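Local coordinates for protein 3-phytase (Klebsiella pneumoniae, PDB 2WNH) that probably removes phosphate from phytate (inositol hexakisphosphate), acting at its 3-position, as a histidine acid phosphatase, at residues B[43-47]-B[226-230]; B[214-218]-B[232-238]; B[258-262]-B[391-396]. The protein carries 3 engineered substitutions. All blocks are in the same frame, centred on the assembly; numbering follows the deposited sequence.

In the fold
Contacts 1 and 2 are neighbours, with centres about 13 Å apart. They touch directly. L227 CD1 lies 3.3 Å from L214 O, and W46 CZ3 lies 3.8 Å from L214 CD2. Helix 204-219 is thus shared: contact 2 uses it as one partner, and contact 1 rests on it. The segments of the two contacts alternate along the chain. Contact 3 lies on the opposite side of the chain's centre. It is about 39 Å (centres) and 23 Å (nearest atoms) from contact 1, and about 35 Å and 17 Å from contact 2. All three contacts lie away from H358, a metal-binding residue in this protein.

Contact 1 of 3, residues B[43-47]-B[226-230]; sequences GRPWT and QLAWG
This is a surface contact between two loops, in which R44, W46 and T47 of 43-47 meet W229 and Q226 of 226-230. The first loop follows helix 32-42, and the second leads from helix 204-219 to helix 235-239. W229 is the centre of the contact. The guanidinium of R44 lies flat over one face of its indole, with the planes 11° apart. This is a stacked cation-pi pair, with R44 CZ 3.5 Å from the centroid of the six-membered ring of W229. R44 NH1 sits toward the rim, 3.3 Å from W229 CE2. The R44 chain bends at chi2 and chi3 to lay its end on the ring. NH2 also bonds to V175 O, which helps to fix the guanidinium.

W46 meets the same indole in another way. The two rings make a T-shaped pair, with the edge of W229 turned to the face of W46 and the planes at 80°. W229 CH2 is the leading atom, 3.7 Å from W46 CE2. P45 O comes to the rim of the W229 ring in its plane, 3.5 Å from W229 CZ2. W229 is therefore held over a face and along its edge.

The second point of contact is polar. T47 OG1 donates a short hydrogen bond of 2.5 Å to Q226 O, from outside the carbonyl plane. With chi1 at -59°, OG1 lies beside the backbone N of T47 and points at Q226 O.

Buried W46 ties the contact to the neighbouring helices. Its NE1 bonds to T42 OG1, and its ring packs on I38 of helix 32-42 and on M210, T213 and L214 of helix 204-219. L227 packs on W218 of that same helix.

Contact 2 of 3, residues B[214-218]-B[232-238]; sequences LRLGW and IAQASQI
W218 and I238 join a roughly antiparallel helix pair in the helical part of this histidine acid phosphatase: the last turns of helix 204-219 and the start of the short helix 235-239. The long loop 220-234, which carries 226-230 of contact 1, brings the chain back. The contact is apolar and mostly buried, with no hydrogen bond between the segments.

W218 makes the largest share of the contact. Its CG stands anti to the backbone N (chi1 -178°), which sends the indole out from helix 204-219 to the start of the second helix. Q234 O and A235 CA lie over one face of the ring, toward its rim. W218 CZ2 approaches A235 N to 3.4 Å, and W218 CH2 is 3.5 Å from Q234 CA. A233 O meets the ring edge in its plane, 3.5 Å from W218 CH2. The indole has further partners: R349 makes a cation-pi contact with it, and NE1 has a weak hydrogen bond to D346 OD1.

I238 packs beside W218 with its branches spread along helix 204-219. I238 CG1 rests 3.8 Å from W218 CB. I238 CG2 lies 3.9 Å from R215 CA. I238 CD1 reaches the preceding turn, 4.0 Å from L214 CB. L214 also meets I232 by their CD1 methyls. R215 only lends its backbone and CB here; its polar end turns away to N314 and E212.

Outside the two segments, L345 of helix 345-349 packs on R215, W218 and I238. Helix 165-175 touches L214 and I232.

The turn before the second helix is closed by Q237. Q237 OE1 accepts two backbone N-H groups: A233 N at 2.7 Å, with an N-H...O angle of 168°, and Q234 N, which lies in the carbonyl plane.

Contact 3 of 3, residues B[258-262]-B[391-396]; sequences TAQKR and RIDRPS
Q260 and K261 on helix 256-274 hold the loop 391-396 that follows helix 381-388. The closely fitted part is around Q260. The side chain is extended beyond CG and reaches out to R391, where Q260 NE2 donates to R391 O at 3.0 Å. The bond is fairly straight (160°). R391 O lies near the amide plane of Q260, while the donor is tilted from the R391 carbonyl plane. Q260 CB meets D393 CB at 4.0 Å, and Q260 O lies against S396 CB at 3.5 Å.

Bends at chi2 (-58°) and chi3 (-54°) bring K261 NZ to S396 OG, at 3.0 Å. NZ is gripped by this oxygen and by A138 O. S396 OG in turn donates to D393 OD2, at 2.6 Å, through the anti lone pair of that oxygen. The fit is looser in two places. K261 NZ stays 4.4 Å from D393 OD2, beyond a salt bridge, though the carboxylate probably still favours the ammonium. A water bridges K261 O and S396 O, donating to both.

S264, one turn further along helix 256-274, bonds to D393 N. Q260 packs on L300 of helix 291-301, and R391 NH1 bonds to T299 O of that helix, so the loop is fastened to both helices.

Contact 1 of 3, residues B[43-47]-B[226-230]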
loop_
_atom_site.group_PDB
_atom_site.type_symbol
_atom_site.label_atom_id
_atom_site.label_comp_id
_atom_site.label_asym_id
_atom_site.label_seq_id
_atom_site.Cartn_x
_atom_site.Cartn_y
_atom_site.Cartn_z
ATOM N N GLY B 43 -47.740 11.175 18.279
ATOM C CA GLY B 43 -48.901 10.562 17.650
ATOM C C GLY B 43 -48.680 10.139 16.210
ATOM O O GLY B 43 -49.616 10.127 15.413
ATOM N N ARG B 44 -47.440 9.798 15.857
ATOM C CA ARG B 44 -47.174 9.317 14.496
ATOM C C ARG B 44 -45.938 8.405 14.451
ATOM O O ARG B 44 -45.129 8.423 15.378
ATOM C CB ARG B 44 -47.050 10.497 13.513
ATOM C CG ARG B 44 -45.654 10.970 13.238
ATOM C CD ARG B 44 -45.232 11.983 14.239
ATOM N NE ARG B 44 -44.939 13.334 13.756
ATOM C CZ ARG B 44 -44.951 13.801 12.500
ATOM N NH1 ARG B 44 -45.266 13.047 11.468
ATOM N NH2 ARG B 44 -44.623 15.074 12.288
ATOM N N PRO B 45 -45.808 7.596 13.386
ATOM C CA PRO B 45 -44.617 6.761 13.239
ATOM C C PRO B 45 -43.408 7.582 12.817
ATOM O O PRO B 45 -43.541 8.573 12.080
ATOM C CB PRO B 45 -45.003 5.796 12.118
ATOM C CG PRO B 45 -45.968 6.602 11.274
ATOM C CD PRO B 45 -46.758 7.401 12.268
ATOM N N TRP B 46 -42.236 7.165 13.303
ATOM C CA TRP B 46 -40.972 7.762 12.923
ATOM C C TRP B 46 -40.263 6.789 11.984
ATOM O O TRP B 46 -40.587 5.592 11.945
ATOM C CB TRP B 46 -40.107 8.003 14.155
ATOM C CG TRP B 46 -40.507 9.183 14.962
ATOM C CD1 TRP B 46 -41.767 9.475 15.434
ATOM C CD2 TRP B 46 -39.646 10.216 15.455
ATOM N NE1 TRP B 46 -41.738 10.645 16.159
ATOM C CE2 TRP B 46 -40.455 11.122 16.191
ATOM C CE3 TRP B 46 -38.276 10.482 15.333
ATOM C CZ2 TRP B 46 -39.932 12.260 16.816
ATOM C CZ3 TRP B 46 -37.752 11.627 15.953
ATOM C CH2 TRP B 46 -38.577 12.498 16.687
ATOM N N THR B 47 -39.301 7.316 11.237
ATOM C CA THR B 47 -38.555 6.527 10.263
ATOM C C THR B 47 -38.027 5.227 10.857
ATOM O O THR B 47 -37.509 5.200 11.977
ATOM C CB THR B 47 -37.391 7.347 9.698
ATOM O OG1 THR B 47 -37.913 8.533 9.088
ATOM C CG2 THR B 47 -36.560 6.544 8.670
ATOM N N GLN B 226 -36.492 11.954 5.873
ATOM C CA GLN B 226 -36.617 10.843 6.794
ATOM C C GLN B 226 -36.082 11.187 8.180
ATOM O O GLN B 226 -36.148 10.366 9.094
ATOM C CB GLN B 226 -35.861 9.630 6.258
ATOM C CG GLN B 226 -36.488 8.973 5.034
ATOM C CD GLN B 226 -35.631 7.838 4.498
ATOM O OE1 GLN B 226 -34.920 7.169 5.256
ATOM N NE2 GLN B 226 -35.684 7.622 3.187
ATOM N N LEU B 227 -35.527 12.384 8.312
ATOM C CA LEU B 227 -34.975 12.829 9.580
ATOM C C LEU B 227 -36.100 13.457 10.410
ATOM O O LEU B 227 -36.510 12.892 11.428
ATOM C CB LEU B 227 -33.796 13.803 9.366
ATOM C CG LEU B 227 -33.283 14.548 10.608
ATOM C CD1 LEU B 227 -32.816 13.544 11.669
ATOM C CD2 LEU B 227 -32.188 15.529 10.252
ATOM N N ALA B 228 -36.602 14.605 9.965
ATOM C CA ALA B 228 -37.727 15.258 10.630
ATOM C C ALA B 228 -38.687 15.737 9.552
ATOM O O ALA B 228 -39.034 16.920 9.504
ATOM C CB ALA B 228 -37.246 16.436 11.483
ATOM N N TRP B 229 -39.101 14.811 8.689
ATOM C CA TRP B 229 -40.093 15.111 7.648
ATOM C C TRP B 229 -39.729 16.356 6.832
ATOM O O TRP B 229 -40.601 17.133 6.440
ATOM C CB TRP B 229 -41.494 15.228 8.281
ATOM C CG TRP B 229 -41.878 13.969 9.022
ATOM C CD1 TRP B 229 -42.486 12.866 8.491
ATOM C CD2 TRP B 229 -41.647 13.667 10.411
ATOM N NE1 TRP B 229 -42.660 11.907 9.459
ATOM C CE2 TRP B 229 -42.148 12.369 10.642
ATOM C CE3 TRP B 229 -41.070 14.371 11.481
ATOM C CZ2 TRP B 229 -42.093 11.758 11.901
ATOM C CZ3 TRP B 229 -41.004 13.760 12.723
ATOM C CH2 TRP B 229 -41.511 12.466 12.921
ATOM N N GLY B 230 -38.432 16.536 6.583
ATOM C CA GLY B 230 -37.935 17.672 5.813
ATOM C C GLY B 230 -37.808 18.992 6.551
ATOM O O GLY B 230 -37.376 19.964 5.973
#

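Contact 2 of 3, residues B[214-218]-B[232-238]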
loop_
_atom_site.group_PDB
_atom_site.type_symbol
_atom_site.label_atom_id
_atom_site.label_comp_id
_atom_site.label_asym_id
_atom_site.label_seq_id
_atom_site.Cartn_x
_atom_site.Cartn_y
_atom_site.Cartn_z
ATOM N N LEU B 214 -33.066 12.718 16.661
ATOM C CA LEU B 214 -32.804 13.668 15.578
ATOM C C LEU B 214 -31.303 13.870 15.384
ATOM O O LEU B 214 -30.823 13.873 14.251
ATOM C CB LEU B 214 -33.533 14.995 15.826
ATOM C CG LEU B 214 -35.065 14.860 15.868
ATOM C CD1 LEU B 214 -35.650 16.190 16.295
ATOM C CD2 LEU B 214 -35.663 14.437 14.531
ATOM N N ARG B 215 -30.569 14.031 16.492
ATOM C CA ARG B 215 -29.115 14.187 16.424
ATOM C C ARG B 215 -28.457 12.976 15.774
ATOM O O ARG B 215 -27.549 13.117 14.939
ATOM C CB ARG B 215 -28.521 14.393 17.825
ATOM C CG ARG B 215 -26.976 14.435 17.828
ATOM C CD ARG B 215 -26.379 13.039 18.136
ATOM N NE ARG B 215 -26.386 12.814 19.585
ATOM C CZ ARG B 215 -25.571 13.434 20.432
ATOM N NH1 ARG B 215 -24.664 14.292 19.987
ATOM N NH2 ARG B 215 -25.665 13.206 21.737
ATOM N N LEU B 216 -28.892 11.787 16.185
ATOM C CA LEU B 216 -28.383 10.531 15.596
ATOM C C LEU B 216 -28.755 10.402 14.112
ATOM O O LEU B 216 -27.888 10.071 13.292
ATOM C CB LEU B 216 -28.860 9.302 16.401
ATOM C CG LEU B 216 -28.211 9.142 17.787
ATOM C CD1 LEU B 216 -28.985 8.135 18.619
ATOM C CD2 LEU B 216 -26.731 8.774 17.683
ATOM N N GLY B 217 -30.007 10.705 13.749
ATOM C CA GLY B 217 -30.407 10.726 12.317
ATOM C C GLY B 217 -29.634 11.708 11.427
ATOM O O GLY B 217 -29.344 11.380 10.254
ATOM N N TRP B 218 -29.327 12.902 11.963
ATOM C CA TRP B 218 -28.444 13.876 11.294
ATOM C C TRP B 218 -27.073 13.243 11.072
ATOM O O TRP B 218 -26.524 13.239 9.961
ATOM C CB TRP B 218 -28.270 15.184 12.101
ATOM C CG TRP B 218 -27.398 16.175 11.336
ATOM C CD1 TRP B 218 -26.043 16.371 11.467
ATOM C CD2 TRP B 218 -27.825 17.028 10.264
ATOM N NE1 TRP B 218 -25.611 17.314 10.553
ATOM C CE2 TRP B 218 -26.688 17.743 9.815
ATOM C CE3 TRP B 218 -29.073 17.285 9.665
ATOM C CZ2 TRP B 218 -26.754 18.685 8.768
ATOM C CZ3 TRP B 218 -29.137 18.230 8.616
ATOM C CH2 TRP B 218 -27.981 18.915 8.188
ATOM N N ILE B 232 -35.788 19.821 9.109
ATOM C CA ILE B 232 -34.424 20.147 9.543
ATOM C C ILE B 232 -33.459 19.927 8.389
ATOM O O ILE B 232 -33.364 18.824 7.858
ATOM C CB ILE B 232 -33.975 19.331 10.787
ATOM C CG1 ILE B 232 -34.816 19.742 12.016
ATOM C CG2 ILE B 232 -32.467 19.541 11.049
ATOM C CD1 ILE B 232 -34.591 18.909 13.266
ATOM N N ALA B 233 -32.748 20.980 8.020
ATOM C CA ALA B 233 -31.892 20.931 6.841
ATOM C C ALA B 233 -30.444 21.373 7.071
ATOM O O ALA B 233 -29.608 21.247 6.177
ATOM C CB ALA B 233 -32.522 21.739 5.732
ATOM N N GLN B 234 -30.143 21.919 8.244
ATOM C CA GLN B 234 -28.768 22.277 8.578
ATOM C C GLN B 234 -28.395 21.885 10.002
ATOM O O GLN B 234 -29.271 21.728 10.851
ATOM C CB GLN B 234 -28.496 23.764 8.342
ATOM C CG GLN B 234 -29.573 24.700 8.853
ATOM C CD GLN B 234 -29.328 26.149 8.445
ATOM O OE1 GLN B 234 -30.138 26.751 7.735
ATOM N NE2 GLN B 234 -28.204 26.714 8.890
ATOM N N ALA B 235 -27.090 21.731 10.237
ATOM C CA ALA B 235 -26.561 21.280 11.528
ATOM C C ALA B 235 -26.955 22.211 12.678
ATOM O O ALA B 235 -27.202 21.758 13.796
ATOM C CB ALA B 235 -25.028 21.119 11.469
ATOM N N SER B 236 -27.017 23.506 12.396
ATOM C CA SER B 236 -27.356 24.508 13.417
ATOM C C SER B 236 -28.722 24.231 14.035
ATOM O O SER B 236 -28.959 24.540 15.201
ATOM C CB SER B 236 -27.328 25.906 12.804
ATOM O OG SER B 236 -28.336 26.035 11.819
ATOM N N GLN B 237 -29.628 23.647 13.258
ATOM C CA GLN B 237 -30.957 23.317 13.758
ATOM C C GLN B 237 -30.937 22.159 14.747
ATOM O O GLN B 237 -31.792 22.089 15.626
ATOM C CB GLN B 237 -31.894 22.972 12.616
ATOM C CG GLN B 237 -32.296 24.161 11.777
ATOM C CD GLN B 237 -33.098 23.728 10.584
ATOM O OE1 GLN B 237 -32.556 23.176 9.631
ATOM N NE2 GLN B 237 -34.408 23.959 10.631
ATOM N N ILE B 238 -29.988 21.234 14.588
ATOM C CA ILE B 238 -29.796 20.185 15.599
ATOM C C ILE B 238 -29.206 20.809 16.856
ATOM O O ILE B 238 -29.699 20.566 17.965
ATOM C CB ILE B 238 -28.888 19.032 15.071
ATOM C CG1 ILE B 238 -29.567 18.323 13.896
ATOM C CG2 ILE B 238 -28.536 18.021 16.185
ATOM C CD1 ILE B 238 -30.817 17.553 14.264
#

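Contact 3 of 3, residues B[258-262]-B[391-396]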
loop_
_atom_site.group_PDB
_atom_site.type_symbol
_atom_site.label_atom_id
_atom_site.label_comp_id
_atom_site.label_asym_id
_atom_site.label_seq_id
_atom_site.Cartn_x
_atom_site.Cartn_y
_atom_site.Cartn_z
ATOM N N THR B 258 -26.758 9.687 41.948
ATOM C CA THR B 258 -26.919 8.631 40.951
ATOM C C THR B 258 -25.546 8.270 40.382
ATOM O O THR B 258 -25.223 7.087 40.231
ATOM C CB THR B 258 -27.852 9.081 39.825
ATOM O OG1 THR B 258 -29.162 9.338 40.365
ATOM C CG2 THR B 258 -27.960 8.028 38.716
ATOM N N ALA B 259 -24.755 9.298 40.085
ATOM C CA ALA B 259 -23.419 9.080 39.507
ATOM C C ALA B 259 -22.517 8.338 40.498
ATOM O O ALA B 259 -21.722 7.481 40.111
ATOM C CB ALA B 259 -22.799 10.400 39.104
ATOM N N GLN B 260 -22.643 8.657 41.781
ATOM C CA GLN B 260 -21.851 7.974 42.806
ATOM C C GLN B 260 -22.222 6.497 42.907
ATOM O O GLN B 260 -21.352 5.630 42.945
ATOM C CB GLN B 260 -22.013 8.682 44.158
ATOM C CG GLN B 260 -21.242 9.978 44.248
ATOM C CD GLN B 260 -21.451 10.683 45.569
ATOM O OE1 GLN B 260 -22.582 10.796 46.051
ATOM N NE2 GLN B 260 -20.372 11.202 46.140
ATOM N N LYS B 261 -23.520 6.197 42.936
ATOM C CA LYS B 261 -23.959 4.806 43.033
ATOM C C LYS B 261 -23.621 3.981 41.795
ATOM O O LYS B 261 -23.180 2.836 41.896
ATOM C CB LYS B 261 -25.473 4.700 43.308
ATOM C CG LYS B 261 -25.856 5.108 44.733
ATOM C CD LYS B 261 -25.152 4.270 45.810
ATOM C CE LYS B 261 -25.348 2.752 45.632
ATOM N NZ LYS B 261 -24.594 1.957 46.655
ATOM N N ARG B 262 -23.841 4.570 40.623
ATOM C CA ARG B 262 -23.791 3.797 39.393
ATOM C C ARG B 262 -22.515 3.976 38.550
ATOM O O ARG B 262 -22.288 3.194 37.637
ATOM C CB ARG B 262 -25.045 4.063 38.550
ATOM C CG ARG B 262 -26.350 3.491 39.155
ATOM C CD ARG B 262 -27.459 3.462 38.123
ATOM N NE ARG B 262 -27.196 2.474 37.081
ATOM C CZ ARG B 262 -27.501 2.623 35.792
ATOM N NH1 ARG B 262 -28.076 3.739 35.356
ATOM N NH2 ARG B 262 -27.203 1.655 34.931
ATOM N N ARG B 391 -14.985 12.257 44.585
ATOM C CA ARG B 391 -16.419 12.043 44.698
ATOM C C ARG B 391 -16.775 10.574 44.613
ATOM O O ARG B 391 -17.948 10.239 44.677
ATOM C CB ARG B 391 -17.183 12.805 43.599
ATOM C CG ARG B 391 -17.178 14.319 43.742
ATOM C CD ARG B 391 -17.767 15.001 42.504
ATOM N NE ARG B 391 -18.317 16.310 42.844
ATOM C CZ ARG B 391 -19.106 17.040 42.051
ATOM N NH1 ARG B 391 -19.442 16.620 40.833
ATOM N NH2 ARG B 391 -19.560 18.213 42.478
ATOM N N ILE B 392 -15.781 9.693 44.484
ATOM C CA ILE B 392 -16.050 8.248 44.451
ATOM C C ILE B 392 -16.697 7.838 45.780
ATOM O O ILE B 392 -16.245 8.257 46.846
ATOM C CB ILE B 392 -14.758 7.429 44.195
ATOM C CG1 ILE B 392 -14.348 7.560 42.715
ATOM C CG2 ILE B 392 -14.937 5.945 44.580
ATOM C CD1 ILE B 392 -12.884 7.174 42.402
ATOM N N ASP B 393 -17.767 7.053 45.691
ATOM C CA ASP B 393 -18.383 6.442 46.852
ATOM C C ASP B 393 -17.758 5.064 46.977
ATOM O O ASP B 393 -18.056 4.164 46.183
ATOM C CB ASP B 393 -19.906 6.326 46.664
ATOM C CG ASP B 393 -20.585 5.727 47.884
ATOM O OD1 ASP B 393 -20.425 6.301 48.974
ATOM O OD2 ASP B 393 -21.259 4.682 47.751
ATOM N N ARG B 394 -16.880 4.897 47.968
ATOM C CA ARG B 394 -16.093 3.665 48.089
ATOM C C ARG B 394 -16.905 2.369 48.198
ATOM O O ARG B 394 -16.588 1.401 47.507
ATOM C CB ARG B 394 -15.035 3.771 49.193
ATOM C CG ARG B 394 -13.970 4.834 48.925
ATOM C CD ARG B 394 -12.984 4.371 47.837
ATOM N NE ARG B 394 -12.241 5.496 47.273
ATOM C CZ ARG B 394 -11.567 5.453 46.126
ATOM N NH1 ARG B 394 -11.558 4.339 45.399
ATOM N NH2 ARG B 394 -10.927 6.529 45.699
ATOM N N PRO B 395 -17.976 2.341 49.024
ATOM C CA PRO B 395 -18.819 1.137 49.029
ATOM C C PRO B 395 -19.410 0.785 47.663
ATOM O O PRO B 395 -19.751 -0.372 47.434
ATOM C CB PRO B 395 -19.947 1.492 50.013
ATOM C CG PRO B 395 -19.357 2.557 50.892
ATOM C CD PRO B 395 -18.447 3.350 49.997
ATOM N N SER B 396 -19.548 1.780 46.784
ATOM C CA SER B 396 -20.081 1.580 45.440
ATOM C C SER B 396 -18.971 1.330 44.421
ATOM O O SER B 396 -19.234 1.272 43.226
ATOM C CB SER B 396 -20.892 2.791 44.987
ATOM O OG SER B 396 -21.946 3.069 45.894
HETATM O O HOH W 1 -20.600 2.368 41.025
#